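Local coordinates for E3 SUMO-protein ligase SIZ1 (Saccharomyces cerevisiae, PDB 3I2D), which acts as an E3 ligase that promotes attachment of the ubiquitin-like modifier SUMO to substrates such as septins and PCNA, at residues N86-G91 and T192-L197. Numbering follows the deposited sequence.
Sequences NVEVTG and TKEYKL
Val87 and Tyr195 form an antiparallel, hydrogen-bonded pair where an edge strand of a four-stranded sheet, 74-90, meets its neighbour 195-204. Val87 N donates to Tyr195 O at 2.7 Å and nearly straight (168°), and Tyr195 N returns a bond to Val87 O at 3.1 Å, closing the ring of two bonds that defines such a pair. Beta-branched Val87 suits the buried face. Val87 CG1, anti to the backbone N (chi1 170°), meets the Tyr195 ring obliquely at CD1, while Val87 CG2 rests on Leu197 CD1 at 3.6 Å. This sheet belongs to the PINIT domain of the ligase, distinct from its zinc-binding SP-RING. Leu186 of strand 182-191, in the domain's other four-stranded sheet, touches both Val87 and Leu197, so their apolar side chains join the two sheets.

The face bearing Asn86 and Lys196 is more open to solvent, and polar residues fit there. Asn86 and Lys196 are a non-hydrogen-bonded pair whose side chains run alongside each other; the lysine bends at its last torsion (chi4 64°), and Lys196 NZ donates a hydrogen bond to Asn86 OD1 at 3.0 Å, the nitrogen lying somewhat out of the amide carbonyl plane. A leucine in place of Lys196 would probably leave this amide oxygen without its cross-strand donor and the Asn86 side chain freer to turn. Beyond Val87 the regular strand pairing between the two segments stops, though the chains stay close: a water accepts from Val89 N and bonds weakly to Glu194 OE2, while Val89 CG2 packs against Glu194 CG at 3.9 Å.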
ATOM      1  N   ASN A  86     -21.123  12.148  -8.465  1.00 56.81           N
ATOM      2  CA  ASN A  86     -20.532  13.437  -8.161  1.00 53.44           C
ATOM      3  C   ASN A  86     -21.152  13.929  -6.872  1.00 53.73           C
ATOM      4  O   ASN A  86     -22.344  13.722  -6.630  1.00 57.42           O
ATOM      5  CB  ASN A  86     -20.821  14.429  -9.279  1.00 58.40           C
ATOM      6  CG  ASN A  86     -20.200  14.012 -10.590  1.00 69.02           C
ATOM      7  OD1 ASN A  86     -19.030  14.301 -10.856  1.00 70.23           O
ATOM      8  ND2 ASN A  86     -20.974  13.311 -11.418  1.00 73.00           N
ATOM      9  N   VAL A  87     -20.325  14.539  -6.032  1.00 48.47           N
ATOM     10  CA  VAL A  87     -20.760  15.104  -4.771  1.00 44.84           C
ATOM     11  C   VAL A  87     -20.723  16.605  -5.003  1.00 48.01           C
ATOM     12  O   VAL A  87     -19.696  17.160  -5.406  1.00 52.62           O
ATOM     13  CB  VAL A  87     -19.808  14.715  -3.626  1.00 47.19           C
ATOM     14  CG1 VAL A  87     -20.145  15.505  -2.370  1.00 51.34           C
ATOM     15  CG2 VAL A  87     -19.931  13.234  -3.341  1.00 47.92           C
ATOM     16  N   GLU A  88     -21.848  17.261  -4.765  1.00 51.78           N
ATOM     17  CA  GLU A  88     -21.942  18.702  -4.973  1.00 54.79           C
ATOM     18  C   GLU A  88     -21.688  19.527  -3.721  1.00 53.67           C
ATOM     19  O   GLU A  88     -21.627  19.003  -2.607  1.00 53.07           O
ATOM     20  CB  GLU A  88     -23.323  19.054  -5.523  1.00 60.31           C
ATOM     21  CG  GLU A  88     -23.513  18.781  -7.008  1.00 76.45           C
ATOM     22  CD  GLU A  88     -24.945  19.036  -7.466  1.00 88.40           C
ATOM     23  OE1 GLU A  88     -25.161  19.181  -8.692  1.00 91.42           O
ATOM     24  OE2 GLU A  88     -25.853  19.084  -6.598  1.00 90.15           O
ATOM     25  N   VAL A  89     -21.541  20.830  -3.925  1.00 49.95           N
ATOM     26  CA  VAL A  89     -21.338  21.771  -2.840  1.00 43.05           C
ATOM     27  C   VAL A  89     -22.728  22.139  -2.346  1.00 46.10           C
ATOM     28  O   VAL A  89     -23.542  22.657  -3.108  1.00 52.42           O
ATOM     29  CB  VAL A  89     -20.629  23.005  -3.352  1.00 44.18           C
ATOM     30  CG1 VAL A  89     -20.430  23.999  -2.225  1.00 47.97           C
ATOM     31  CG2 VAL A  89     -19.289  22.598  -3.937  1.00 43.53           C
ATOM     32  N   THR A  90     -23.002  21.866  -1.075  1.00 45.06           N
ATOM     33  CA  THR A  90     -24.321  22.121  -0.494  1.00 45.74           C
ATOM     34  C   THR A  90     -24.141  22.484   0.963  1.00 44.77           C
ATOM     35  O   THR A  90     -23.237  21.973   1.610  1.00 50.79           O
ATOM     36  CB  THR A  90     -25.232  20.850  -0.588  1.00 50.77           C
ATOM     37  OG1 THR A  90     -26.468  21.073   0.102  1.00 60.74           O
ATOM     38  CG2 THR A  90     -24.551  19.657   0.048  1.00 52.48           C
ATOM     39  N   GLY A  91     -24.990  23.366   1.479  1.00 45.09           N
ATOM     40  CA  GLY A  91     -24.875  23.769   2.874  1.00 43.14           C
ATOM     41  C   GLY A  91     -25.740  22.883   3.746  1.00 45.28           C
ATOM     42  O   GLY A  91     -25.763  22.973   4.978  1.00 37.11           O
ATOM     43  N   THR A 192     -17.940  21.880   1.046  1.00 47.78           N
ATOM     44  CA  THR A 192     -17.420  23.131   0.486  1.00 46.86           C
ATOM     45  C   THR A 192     -16.692  22.874  -0.832  1.00 50.60           C
ATOM     46  O   THR A 192     -16.335  23.806  -1.538  1.00 57.88           O
ATOM     47  CB  THR A 192     -16.413  23.815   1.428  1.00 43.17           C
ATOM     48  OG1 THR A 192     -15.297  22.939   1.654  1.00 46.73           O
ATOM     49  CG2 THR A 192     -17.072  24.181   2.750  1.00 35.91           C
ATOM     50  N   LYS A 193     -16.468  21.608  -1.159  1.00 53.56           N
ATOM     51  CA  LYS A 193     -15.775  21.253  -2.384  1.00 50.70           C
ATOM     52  C   LYS A 193     -16.538  20.139  -3.090  1.00 48.66           C
ATOM     53  O   LYS A 193     -17.363  19.483  -2.471  1.00 49.12           O
ATOM     54  CB  LYS A 193     -14.357  20.797  -2.034  1.00 47.05           C
ATOM     55  CG  LYS A 193     -13.749  21.630  -0.931  1.00 55.08           C
ATOM     56  CD  LYS A 193     -12.228  21.682  -0.982  1.00 68.76           C
ATOM     57  CE  LYS A 193     -11.700  22.303  -2.272  1.00 71.47           C
ATOM     58  NZ  LYS A 193     -10.201  22.257  -2.290  1.00 74.48           N
ATOM     59  N   GLU A 194     -16.284  19.947  -4.384  1.00 52.25           N
ATOM     60  CA  GLU A 194     -16.932  18.875  -5.138  1.00 53.88           C
ATOM     61  C   GLU A 194     -16.070  17.619  -5.103  1.00 53.80           C
ATOM     62  O   GLU A 194     -14.848  17.704  -5.042  1.00 49.39           O
ATOM     63  CB  GLU A 194     -17.157  19.277  -6.589  1.00 60.86           C
ATOM     64  CG  GLU A 194     -18.436  20.043  -6.821  1.00 77.12           C
ATOM     65  CD  GLU A 194     -18.766  20.178  -8.292  1.00 83.20           C
ATOM     66  OE1 GLU A 194     -17.912  20.713  -9.039  1.00 86.82           O
ATOM     67  OE2 GLU A 194     -19.874  19.749  -8.696  1.00 81.21           O
ATOM     68  N   TYR A 195     -16.709  16.454  -5.131  1.00 48.08           N
ATOM     69  CA  TYR A 195     -15.980  15.194  -5.111  1.00 48.15           C
ATOM     70  C   TYR A 195     -16.513  14.270  -6.201  1.00 50.36           C
ATOM     71  O   TYR A 195     -17.658  14.379  -6.615  1.00 46.83           O
ATOM     72  CB  TYR A 195     -16.138  14.476  -3.770  1.00 43.76           C
ATOM     73  CG  TYR A 195     -15.686  15.234  -2.543  1.00 39.36           C
ATOM     74  CD1 TYR A 195     -16.406  16.334  -2.065  1.00 37.46           C
ATOM     75  CD2 TYR A 195     -14.570  14.812  -1.827  1.00 26.61           C
ATOM     76  CE1 TYR A 195     -16.022  16.987  -0.895  1.00 39.57           C
ATOM     77  CE2 TYR A 195     -14.181  15.450  -0.669  1.00 40.25           C
ATOM     78  CZ  TYR A 195     -14.907  16.533  -0.206  1.00 41.63           C
ATOM     79  OH  TYR A 195     -14.505  17.147   0.950  1.00 43.98           O
ATOM     80  N   LYS A 196     -15.686  13.347  -6.660  1.00 48.47           N
ATOM     81  CA  LYS A 196     -16.135  12.422  -7.684  1.00 51.91           C
ATOM     82  C   LYS A 196     -15.805  11.017  -7.191  1.00 53.31           C
ATOM     83  O   LYS A 196     -14.711  10.772  -6.684  1.00 51.33           O
ATOM     84  CB  LYS A 196     -15.434  12.723  -9.016  1.00 50.57           C
ATOM     85  CG  LYS A 196     -16.130  12.141 -10.227  1.00 55.76           C
ATOM     86  CD  LYS A 196     -15.499  12.649 -11.512  1.00 73.24           C
ATOM     87  CE  LYS A 196     -16.195  12.099 -12.764  1.00 80.73           C
ATOM     88  NZ  LYS A 196     -17.621  12.531 -12.897  1.00 81.04           N
ATOM     89  N   LEU A 197     -16.761  10.102  -7.308  1.00 49.38           N
ATOM     90  CA  LEU A 197     -16.537   8.738  -6.866  1.00 49.13           C
ATOM     91  C   LEU A 197     -16.433   7.801  -8.054  1.00 52.19           C
ATOM     92  O   LEU A 197     -16.983   8.078  -9.113  1.00 55.61           O
ATOM     93  CB  LEU A 197     -17.663   8.289  -5.941  1.00 45.60           C
ATOM     94  CG  LEU A 197     -17.737   9.025  -4.602  1.00 49.22           C
ATOM     95  CD1 LEU A 197     -18.153  10.483  -4.809  1.00 48.69           C
ATOM     96  CD2 LEU A 197     -18.744   8.327  -3.720  1.00 51.93           C
TER
HETATM   97  O   HOH W   1     -21.494  21.678  -6.710  1.00 53.31           O